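Local coordinates for protein MmeI (Methylophilus methylotrophus, PDB 5HR4) that binds DNA as a Type IIL restriction-modification enzyme and probably methylates adenine at N6, with S-adenosyl-L-methionine as methyl donor, at residues A[325-330]-A[561-566]; A[523-528]-A[587-592]; A[335-340]-A[382-387]. All coordinates share one frame; numbering follows the deposited sequence.

Contact 1: residues A[325-330]-A[561-566]; sequences IKPLFL and INFAHR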
loop_
_atom_site.group_PDB
_atom_site.type_symbol
_atom_site.label_atom_id
_atom_site.label_comp_id
_atom_site.label_asym_id
_atom_site.label_seq_id
_atom_site.Cartn_x
_atom_site.Cartn_y
_atom_site.Cartn_z
ATOM N N ILE A 325 -8.263 -11.167 -7.953
ATOM C CA ILE A 325 -9.539 -11.718 -8.403
ATOM C C ILE A 325 -9.458 -13.182 -8.840
ATOM O O ILE A 325 -10.502 -13.850 -8.897
ATOM C CB ILE A 325 -10.151 -10.879 -9.542
ATOM C CG1 ILE A 325 -9.292 -10.966 -10.805
ATOM C CG2 ILE A 325 -10.374 -9.415 -9.087
ATOM C CD1 ILE A 325 -9.801 -10.130 -11.966
ATOM N N LYS A 326 -8.281 -13.718 -9.173
ATOM C CA LYS A 326 -8.252 -15.130 -9.570
ATOM C C LYS A 326 -8.646 -16.037 -8.413
ATOM O O LYS A 326 -9.586 -16.833 -8.577
ATOM C CB LYS A 326 -6.882 -15.524 -10.142
ATOM C CG LYS A 326 -6.584 -15.011 -11.558
ATOM C CD LYS A 326 -5.087 -15.174 -11.891
ATOM C CE LYS A 326 -4.828 -16.301 -12.894
ATOM N NZ LYS A 326 -5.475 -17.571 -12.458
ATOM N N PRO A 327 -8.024 -15.952 -7.229
ATOM C CA PRO A 327 -8.530 -16.734 -6.092
ATOM C C PRO A 327 -9.893 -16.284 -5.604
ATOM O O PRO A 327 -10.656 -17.119 -5.113
ATOM C CB PRO A 327 -7.463 -16.527 -5.003
ATOM C CG PRO A 327 -6.318 -15.857 -5.677
ATOM C CD PRO A 327 -6.874 -15.117 -6.836
ATOM N N LEU A 328 -10.236 -14.999 -5.698
ATOM C CA LEU A 328 -11.500 -14.561 -5.108
ATOM C C LEU A 328 -12.687 -15.210 -5.808
ATOM O O LEU A 328 -13.574 -15.775 -5.154
ATOM C CB LEU A 328 -11.624 -13.036 -5.141
ATOM C CG LEU A 328 -12.745 -12.454 -4.253
ATOM C CD1 LEU A 328 -12.640 -12.944 -2.797
ATOM C CD2 LEU A 328 -12.799 -10.919 -4.310
ATOM N N PHE A 329 -12.724 -15.160 -7.137
ATOM C CA PHE A 329 -13.836 -15.806 -7.826
ATOM C C PHE A 329 -13.443 -16.405 -9.169
ATOM O O PHE A 329 -13.980 -17.448 -9.546
ATOM C CB PHE A 329 -14.990 -14.816 -8.037
ATOM C CG PHE A 329 -14.566 -13.530 -8.667
ATOM C CD1 PHE A 329 -14.185 -12.455 -7.884
ATOM C CD2 PHE A 329 -14.549 -13.389 -10.041
ATOM C CE1 PHE A 329 -13.777 -11.266 -8.459
ATOM C CE2 PHE A 329 -14.155 -12.206 -10.623
ATOM C CZ PHE A 329 -13.759 -11.138 -9.824
ATOM N N LEU A 330 -12.509 -15.764 -9.883
ATOM C CA LEU A 330 -12.377 -15.982 -11.321
ATOM C C LEU A 330 -11.967 -17.414 -11.629
ATOM O O LEU A 330 -12.628 -18.097 -12.421
ATOM C CB LEU A 330 -11.386 -14.979 -11.918
ATOM C CG LEU A 330 -11.221 -15.043 -13.444
ATOM C CD1 LEU A 330 -12.552 -14.999 -14.122
ATOM C CD2 LEU A 330 -10.318 -13.959 -13.996
ATOM N N ILE A 561 -9.813 -15.774 7.458
ATOM C CA ILE A 561 -8.940 -15.499 6.315
ATOM C C ILE A 561 -8.845 -16.746 5.453
ATOM O O ILE A 561 -8.406 -17.798 5.927
ATOM C CB ILE A 561 -7.535 -15.063 6.752
ATOM C CG1 ILE A 561 -7.574 -13.874 7.702
ATOM C CG2 ILE A 561 -6.706 -14.694 5.533
ATOM C CD1 ILE A 561 -6.206 -13.575 8.231
ATOM N N ASN A 562 -9.193 -16.615 4.173
ATOM C CA ASN A 562 -9.271 -17.762 3.274
ATOM C C ASN A 562 -8.098 -17.879 2.323
ATOM O O ASN A 562 -7.736 -18.996 1.944
ATOM C CB ASN A 562 -10.564 -17.700 2.472
ATOM C CG ASN A 562 -11.762 -17.935 3.345
ATOM O OD1 ASN A 562 -11.812 -18.945 4.062
ATOM N ND2 ASN A 562 -12.718 -16.982 3.346
ATOM N N PHE A 563 -7.508 -16.767 1.913
ATOM C CA PHE A 563 -6.256 -16.827 1.185
ATOM C C PHE A 563 -5.537 -15.520 1.438
ATOM O O PHE A 563 -6.133 -14.551 1.908
ATOM C CB PHE A 563 -6.470 -17.076 -0.310
ATOM C CG PHE A 563 -7.000 -15.882 -1.061
ATOM C CD1 PHE A 563 -6.129 -14.949 -1.622
ATOM C CD2 PHE A 563 -8.361 -15.701 -1.223
ATOM C CE1 PHE A 563 -6.611 -13.857 -2.323
ATOM C CE2 PHE A 563 -8.854 -14.601 -1.919
ATOM C CZ PHE A 563 -7.983 -13.678 -2.472
ATOM N N ALA A 564 -4.249 -15.501 1.126
ATOM C CA ALA A 564 -3.443 -14.327 1.415
ATOM C C ALA A 564 -2.176 -14.380 0.587
ATOM O O ALA A 564 -1.584 -15.450 0.433
ATOM C CB ALA A 564 -3.088 -14.244 2.906
ATOM N N HIS A 565 -1.768 -13.219 0.073
ATOM C CA HIS A 565 -0.453 -13.009 -0.523
ATOM C C HIS A 565 0.451 -12.361 0.514
ATOM O O HIS A 565 0.166 -11.254 0.985
ATOM C CB HIS A 565 -0.532 -12.103 -1.754
ATOM C CG HIS A 565 -1.081 -12.765 -2.976
ATOM N ND1 HIS A 565 -0.306 -13.029 -4.086
ATOM C CD2 HIS A 565 -2.330 -13.197 -3.276
ATOM C CE1 HIS A 565 -1.049 -13.612 -5.010
ATOM N NE2 HIS A 565 -2.283 -13.722 -4.545
ATOM N N ARG A 566 1.561 -13.014 0.837
ATOM C CA ARG A 566 2.541 -12.401 1.716
ATOM C C ARG A 566 3.247 -11.247 1.003
ATOM O O ARG A 566 2.996 -10.953 -0.171
ATOM C CB ARG A 566 3.544 -13.438 2.190
ATOM C CG ARG A 566 2.977 -14.449 3.120
ATOM C CD ARG A 566 4.075 -15.384 3.523
ATOM N NE ARG A 566 4.931 -14.752 4.514
ATOM C CZ ARG A 566 4.489 -14.345 5.699
ATOM N NH1 ARG A 566 3.212 -14.495 6.014
ATOM N NH2 ARG A 566 5.311 -13.781 6.569
#

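Contact 2: residues A[523-528]-A[587-592]; sequences HYIQTN and FGLKDS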
loop_
_atom_site.group_PDB
_atom_site.type_symbol
_atom_site.label_atom_id
_atom_site.label_comp_id
_atom_site.label_asym_id
_atom_site.label_seq_id
_atom_site.Cartn_x
_atom_site.Cartn_y
_atom_site.Cartn_z
ATOM N N HIS A 523 -18.626 -5.525 9.116
ATOM C CA HIS A 523 -19.988 -5.228 9.557
ATOM C C HIS A 523 -20.980 -5.361 8.407
ATOM O O HIS A 523 -22.088 -5.873 8.588
ATOM C CB HIS A 523 -20.049 -3.831 10.184
ATOM C CG HIS A 523 -19.562 -3.790 11.604
ATOM N ND1 HIS A 523 -18.372 -3.195 11.973
ATOM C CD2 HIS A 523 -20.097 -4.289 12.745
ATOM C CE1 HIS A 523 -18.201 -3.320 13.278
ATOM N NE2 HIS A 523 -19.234 -3.978 13.770
ATOM N N TYR A 524 -20.577 -4.941 7.209
ATOM C CA TYR A 524 -21.450 -5.003 6.046
ATOM C C TYR A 524 -21.877 -6.432 5.720
ATOM O O TYR A 524 -23.051 -6.687 5.425
ATOM C CB TYR A 524 -20.721 -4.379 4.865
ATOM C CG TYR A 524 -21.457 -4.420 3.547
ATOM C CD1 TYR A 524 -22.563 -3.615 3.319
ATOM C CD2 TYR A 524 -21.016 -5.222 2.512
ATOM C CE1 TYR A 524 -23.223 -3.642 2.101
ATOM C CE2 TYR A 524 -21.666 -5.248 1.295
ATOM C CZ TYR A 524 -22.762 -4.457 1.095
ATOM O OH TYR A 524 -23.411 -4.471 -0.116
ATOM N N ILE A 525 -20.939 -7.382 5.742
ATOM C CA ILE A 525 -21.273 -8.743 5.321
ATOM C C ILE A 525 -21.942 -9.533 6.426
ATOM O O ILE A 525 -22.332 -10.687 6.198
ATOM C CB ILE A 525 -20.038 -9.526 4.819
ATOM C CG1 ILE A 525 -19.069 -9.820 5.959
ATOM C CG2 ILE A 525 -19.325 -8.745 3.730
ATOM C CD1 ILE A 525 -17.896 -10.675 5.522
ATOM N N GLN A 526 -22.087 -8.951 7.618
ATOM C CA GLN A 526 -22.714 -9.678 8.715
ATOM C C GLN A 526 -24.117 -10.141 8.337
ATOM O O GLN A 526 -24.589 -11.162 8.850
ATOM C CB GLN A 526 -22.744 -8.796 9.971
ATOM C CG GLN A 526 -22.603 -9.553 11.289
ATOM C CD GLN A 526 -21.229 -10.196 11.467
ATOM O OE1 GLN A 526 -20.210 -9.506 11.465
ATOM N NE2 GLN A 526 -21.196 -11.523 11.619
ATOM N N THR A 527 -24.780 -9.431 7.411
ATOM C CA THR A 527 -26.126 -9.773 6.964
ATOM C C THR A 527 -26.154 -10.768 5.805
ATOM O O THR A 527 -27.247 -11.184 5.405
ATOM C CB THR A 527 -26.905 -8.506 6.545
ATOM O OG1 THR A 527 -26.223 -7.850 5.471
ATOM C CG2 THR A 527 -27.030 -7.522 7.693
ATOM N N ASN A 528 -24.997 -11.159 5.254
ATOM C CA ASN A 528 -24.959 -12.083 4.106
ATOM C C ASN A 528 -23.582 -12.766 4.054
ATOM O O ASN A 528 -22.702 -12.358 3.291
ATOM C CB ASN A 528 -25.272 -11.358 2.801
ATOM C CG ASN A 528 -25.036 -12.240 1.554
ATOM O OD1 ASN A 528 -24.793 -13.448 1.664
ATOM N ND2 ASN A 528 -25.111 -11.626 0.363
ATOM N N PHE A 587 -10.880 -12.613 2.743
ATOM C CA PHE A 587 -11.540 -12.941 4.000
ATOM C C PHE A 587 -13.051 -12.971 3.802
ATOM O O PHE A 587 -13.584 -12.557 2.772
ATOM C CB PHE A 587 -11.145 -11.945 5.109
ATOM C CG PHE A 587 -11.581 -10.540 4.829
ATOM C CD1 PHE A 587 -10.865 -9.740 3.950
ATOM C CD2 PHE A 587 -12.729 -10.034 5.403
ATOM C CE1 PHE A 587 -11.271 -8.461 3.664
ATOM C CE2 PHE A 587 -13.136 -8.747 5.130
ATOM C CZ PHE A 587 -12.407 -7.959 4.254
ATOM N N GLY A 588 -13.736 -13.471 4.820
ATOM C CA GLY A 588 -15.176 -13.585 4.774
ATOM C C GLY A 588 -15.649 -14.253 6.042
ATOM O O GLY A 588 -14.876 -14.454 6.984
ATOM N N LEU A 589 -16.925 -14.628 6.051
ATOM C CA LEU A 589 -17.494 -15.238 7.241
ATOM C C LEU A 589 -17.493 -16.758 7.200
ATOM O O LEU A 589 -17.743 -17.379 8.240
ATOM C CB LEU A 589 -18.912 -14.714 7.478
ATOM C CG LEU A 589 -18.943 -13.267 8.001
ATOM C CD1 LEU A 589 -20.283 -12.949 8.576
ATOM C CD2 LEU A 589 -17.856 -13.034 9.041
ATOM N N LYS A 590 -17.167 -17.363 6.049
ATOM C CA LYS A 590 -17.088 -18.813 5.883
ATOM C C LYS A 590 -15.632 -19.255 5.852
ATOM O O LYS A 590 -14.864 -18.800 5.000
ATOM C CB LYS A 590 -17.766 -19.247 4.585
ATOM C CG LYS A 590 -19.170 -18.712 4.393
ATOM C CD LYS A 590 -19.655 -18.912 2.974
ATOM C CE LYS A 590 -21.181 -18.950 2.935
ATOM N NZ LYS A 590 -21.719 -19.648 1.716
ATOM N N ASP A 591 -15.257 -20.157 6.755
ATOM C CA ASP A 591 -13.961 -20.808 6.622
ATOM C C ASP A 591 -13.883 -21.545 5.290
ATOM O O ASP A 591 -14.892 -21.966 4.720
ATOM C CB ASP A 591 -13.714 -21.800 7.761
ATOM C CG ASP A 591 -13.750 -21.150 9.121
ATOM O OD1 ASP A 591 -14.189 -19.978 9.209
ATOM O OD2 ASP A 591 -13.355 -21.817 10.104
ATOM N N SER A 592 -12.670 -21.677 4.782
ATOM C CA SER A 592 -12.413 -22.424 3.566
ATOM C C SER A 592 -11.651 -23.671 3.953
ATOM O O SER A 592 -10.712 -23.606 4.752
ATOM C CB SER A 592 -11.613 -21.602 2.556
ATOM O OG SER A 592 -11.802 -22.081 1.235
#

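Contact 3: residues A[335-340]-A[382-387]; sequences VEFEKV and IEVLRG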
loop_
_atom_site.group_PDB
_atom_site.type_symbol
_atom_site.label_atom_id
_atom_site.label_comp_id
_atom_site.label_asym_id
_atom_site.label_seq_id
_atom_site.Cartn_x
_atom_site.Cartn_y
_atom_site.Cartn_z
ATOM N N VAL A 335 -13.108 -23.223 -13.681
ATOM C CA VAL A 335 -13.315 -24.634 -13.389
ATOM C C VAL A 335 -14.777 -24.986 -13.604
ATOM O O VAL A 335 -15.101 -25.928 -14.335
ATOM C CB VAL A 335 -12.831 -24.976 -11.965
ATOM C CG1 VAL A 335 -13.279 -26.363 -11.531
ATOM C CG2 VAL A 335 -11.319 -24.875 -11.894
ATOM N N GLU A 336 -15.686 -24.205 -13.022
ATOM C CA GLU A 336 -17.105 -24.509 -13.185
ATOM C C GLU A 336 -17.499 -24.491 -14.655
ATOM O O GLU A 336 -18.231 -25.375 -15.116
ATOM C CB GLU A 336 -17.959 -23.531 -12.378
ATOM C CG GLU A 336 -19.473 -23.820 -12.398
ATOM C CD GLU A 336 -20.280 -22.776 -11.610
ATOM O OE1 GLU A 336 -19.640 -21.929 -10.939
ATOM O OE2 GLU A 336 -21.537 -22.788 -11.657
ATOM N N PHE A 337 -16.981 -23.522 -15.418
ATOM C CA PHE A 337 -17.268 -23.476 -16.848
ATOM C C PHE A 337 -16.846 -24.766 -17.534
ATOM O O PHE A 337 -17.639 -25.400 -18.235
ATOM C CB PHE A 337 -16.574 -22.287 -17.504
ATOM C CG PHE A 337 -16.740 -22.254 -18.999
ATOM C CD1 PHE A 337 -18.009 -22.145 -19.569
ATOM C CD2 PHE A 337 -15.633 -22.348 -19.839
ATOM C CE1 PHE A 337 -18.168 -22.135 -20.967
ATOM C CE2 PHE A 337 -15.773 -22.325 -21.227
ATOM C CZ PHE A 337 -17.047 -22.228 -21.796
ATOM N N GLU A 338 -15.608 -25.190 -17.321
ATOM C CA GLU A 338 -15.137 -26.389 -17.993
ATOM C C GLU A 338 -15.910 -27.641 -17.581
ATOM O O GLU A 338 -15.946 -28.609 -18.345
ATOM C CB GLU A 338 -13.643 -26.550 -17.747
ATOM C CG GLU A 338 -12.790 -25.382 -18.295
ATOM C CD GLU A 338 -12.825 -25.235 -19.834
ATOM O OE1 GLU A 338 -13.358 -26.123 -20.537
ATOM O OE2 GLU A 338 -12.290 -24.228 -20.351
ATOM N N LYS A 339 -16.566 -27.647 -16.425
ATOM C CA LYS A 339 -17.275 -28.851 -16.010
ATOM C C LYS A 339 -18.687 -28.947 -16.590
ATOM O O LYS A 339 -19.227 -30.054 -16.699
ATOM C CB LYS A 339 -17.314 -28.916 -14.479
ATOM C CG LYS A 339 -17.992 -30.146 -13.904
ATOM C CD LYS A 339 -17.591 -30.356 -12.455
ATOM C CE LYS A 339 -17.917 -29.149 -11.606
ATOM N NZ LYS A 339 -17.672 -29.436 -10.164
ATOM N N VAL A 340 -19.296 -27.826 -16.968
ATOM C CA VAL A 340 -20.669 -27.807 -17.451
ATOM C C VAL A 340 -20.772 -27.363 -18.901
ATOM O O VAL A 340 -21.874 -27.367 -19.463
ATOM C CB VAL A 340 -21.560 -26.916 -16.558
ATOM C CG1 VAL A 340 -21.351 -27.255 -15.072
ATOM C CG2 VAL A 340 -21.278 -25.457 -16.813
ATOM N N ILE A 382 -17.829 -14.975 -23.598
ATOM C CA ILE A 382 -17.700 -15.330 -25.017
ATOM C C ILE A 382 -17.690 -16.850 -25.183
ATOM O O ILE A 382 -18.407 -17.409 -26.020
ATOM C CB ILE A 382 -16.431 -14.708 -25.635
ATOM C CG1 ILE A 382 -16.667 -13.284 -26.122
ATOM C CG2 ILE A 382 -15.917 -15.555 -26.808
ATOM C CD1 ILE A 382 -15.365 -12.585 -26.542
ATOM N N GLU A 383 -16.859 -17.536 -24.399
ATOM C CA GLU A 383 -16.804 -18.987 -24.471
ATOM C C GLU A 383 -18.135 -19.608 -24.076
ATOM O O GLU A 383 -18.497 -20.673 -24.592
ATOM C CB GLU A 383 -15.665 -19.514 -23.587
ATOM C CG GLU A 383 -14.271 -18.996 -23.984
ATOM C CD GLU A 383 -14.026 -19.043 -25.503
ATOM O OE1 GLU A 383 -14.346 -20.066 -26.151
ATOM O OE2 GLU A 383 -13.514 -18.055 -26.065
ATOM N N VAL A 384 -18.892 -18.953 -23.187
ATOM C CA VAL A 384 -20.213 -19.473 -22.827
ATOM C C VAL A 384 -21.138 -19.442 -24.034
ATOM O O VAL A 384 -21.791 -20.437 -24.367
ATOM C CB VAL A 384 -20.809 -18.692 -21.642
ATOM C CG1 VAL A 384 -22.311 -18.925 -21.574
ATOM C CG2 VAL A 384 -20.134 -19.111 -20.337
ATOM N N LEU A 385 -21.205 -18.294 -24.712
ATOM C CA LEU A 385 -22.006 -18.214 -25.930
ATOM C C LEU A 385 -21.462 -19.125 -27.024
ATOM O O LEU A 385 -22.244 -19.629 -27.838
ATOM C CB LEU A 385 -22.095 -16.765 -26.407
ATOM C CG LEU A 385 -22.898 -16.007 -25.345
ATOM C CD1 LEU A 385 -22.963 -14.462 -25.527
ATOM C CD2 LEU A 385 -24.281 -16.610 -25.303
ATOM N N ARG A 386 -20.142 -19.360 -27.059
ATOM C CA ARG A 386 -19.600 -20.353 -27.993
ATOM C C ARG A 386 -20.179 -21.721 -27.685
ATOM O O ARG A 386 -20.659 -22.424 -28.583
ATOM C CB ARG A 386 -18.066 -20.379 -27.930
ATOM C CG ARG A 386 -17.359 -21.320 -28.934
ATOM C CD ARG A 386 -16.345 -20.554 -29.815
ATOM N NE ARG A 386 -15.412 -19.730 -29.030
ATOM C CZ ARG A 386 -14.727 -18.689 -29.505
ATOM N NH1 ARG A 386 -14.864 -18.315 -30.769
ATOM N NH2 ARG A 386 -13.902 -18.011 -28.715
ATOM N N GLY A 387 -20.220 -22.070 -26.401
ATOM C CA GLY A 387 -20.853 -23.286 -25.939
ATOM C C GLY A 387 -22.304 -23.385 -26.346
ATOM O O GLY A 387 -22.680 -24.286 -27.101
#

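Contact 1: residues A[325-330]-A[561-566]
Pro327 lays its CB almost squarely over the ring of Phe563, 3.7 Å from the ring centroid and only 4° off the ring normal, a CH-pi contact over the face. The centring shows in the separate distances: CB reaches Phe563 CZ at 3.8 Å and lies nearly as close to every other ring atom, while Pro327 CG covers the CE1 side. Beside this close-packed centre, Leu328 adds a looser touch, with its CD1 4.2 Å from Phe563 CE2. The ring arrives here because Phe563 holds CG between its backbone N and carbonyl carbon (chi1 74°), which swings it off the strand towards the helix.

Strand 560-569 belongs to the mixed sheet of the methyltransferase domain, whose 3-2-1-4-5-7-6 order, with 581-588 running antiparallel between its two neighbours, is the Rossmann-like arrangement of class I methyltransferases. The strand carries a classic beta bulge at the contact, Asn562 and Phe563 together lying opposite the single residue Gly586 of strand 581-588. The helix is irregular as well. Proline has no N-H to offer the preceding turn, and the helix is kinked there; the turn that spans the proline is widened to a pi-type one, Ile325 O accepting both Phe329 N (3.1 Å) and Leu330 N (2.9 Å).

Packing continues inward, where Leu328 touches Phe477 and Leu479 of strand 477-480, and alongside, where Pro327 meets Tyr598 of strand 595-599. The solvent side is different in kind. Lys326 is exposed, its chain leads away from the strand, and its NZ forms a salt bridge with Asp331 on its own helix.

Contact 2: residues A[523-528]-A[587-592]
Ile525 lays its CG1-CD1 arm against the branch point of Leu589, with Ile525 CD1 3.7 Å from Leu589 CG and Ile525 CG1 4.0 Å from that same atom. CD1 also comes within 4.1 Å of Gly588 CA, so this methyl sits against both the leucine and the backbone just before it. Leu589 CD1 passes to the other partner in the turn: it lies 4.1 Å from Gln526 CD, the two side chains crossing at about a right angle, and 3.9 Å from Ile525 O. An alanine in place of Leu589 would remove CG and both methyls, and would probably leave a gap beside Ile525 CD1 and take away the methyl against which the amide end of Gln526 lies.

The next shell is the backbone that presents these groups. Two backbone bonds shape segment 523-528: Gln526 N to His523 O (3.2 Å) and Asn528 N to Ile525 O (2.9 Å). Ile525 carries CG1 between its backbone N and carbonyl carbon (chi1 68°), a position that, with CD1 extended at chi2 (176°), brings the methyl to Gly588 at the end of strand 581-588. Further out, Ile525 packs on Ile478 and Cys533, from the parallel neighbours 477-480 and 532-538 of the methyltransferase sheet, which seats this segment against the sheet. Asn528 bonds Asn530 and Ala472, while Lys590 NZ reaches Asn530 from the other segment.

No hydrogen bond joins the two segments directly; van der Waals packing, apolar at Ile525 and against a polar amide at the exposed Gln526, implies that burial of Ile525 and Leu589 probably holds them.

Contact 3: residues A[335-340]-A[382-387]
Phe337 drives the far end of its ring against the turn at Glu383 and Val384. Ring atoms CZ and CE2 lie against Glu383 CB (CZ at 3.5 Å), while the adjoining CE1 and CD1 lie against Val384 CG2 (CE1 at 3.7 Å); CE1 is also 3.8 Å from Val384 CA, so the ring bridges two successive residues of the facing helix. With CG anti to the backbone N, chi1 175° directs the phenyl from helix 318-340 toward helix 368-388. Glu383 O is also near CZ, but its role is within its own helix, where it accepts Gly387 N at 2.9 Å.

Of the Glu383 side chain, CB alone comes within packing distance of the ring. The chain then bends at chi2 (-45°) and carries the carboxylate away, in a plane 72° from the phenyl plane, to Arg386 three residues on. Arg386 grips it side-on: NE to OE1 at 3.1 Å and NH2 to OE2 at 2.7 Å, each oxygen met on its syn side and lying close to the guanidinium plane, though the donors stand somewhat off the carboxylate plane, more so at OE1. Arg386 NH1 has a second acid, Glu440.

Helix 344-355 also packs here, Leu347 on Phe337 and Phe350 on Val384. The chemistry thus divides: a buried aromatic-aliphatic interface joins the helices, while the glutamate's charge is turned aside and probably kept ionised by the arginine.

How the contacts relate
All three contacts belong to the methyltransferase region and lie on the same side of the chain's centre, away from the annotated sites. Contacts 1 and 3 share helix 318-340, with centres about 22 Å apart: its middle packs on the sheet, its end on helix 368-388. Contact 2 centres about 15 Å from contact 1 and touches it at Asn562 with Lys590 and Ser592; strands 560-569 and 581-588 are neighbours in one mixed sheet. Along the chain, contact 3 nests inside the loop closed by contact 1, whereas contacts 1 and 2 interleave; contact 3 closes before contact 2 opens. The contacts join helix 318-340 to sheet and helix 368-388, and segment 523-528 to strand 581-588, within one Rossmann-like unit.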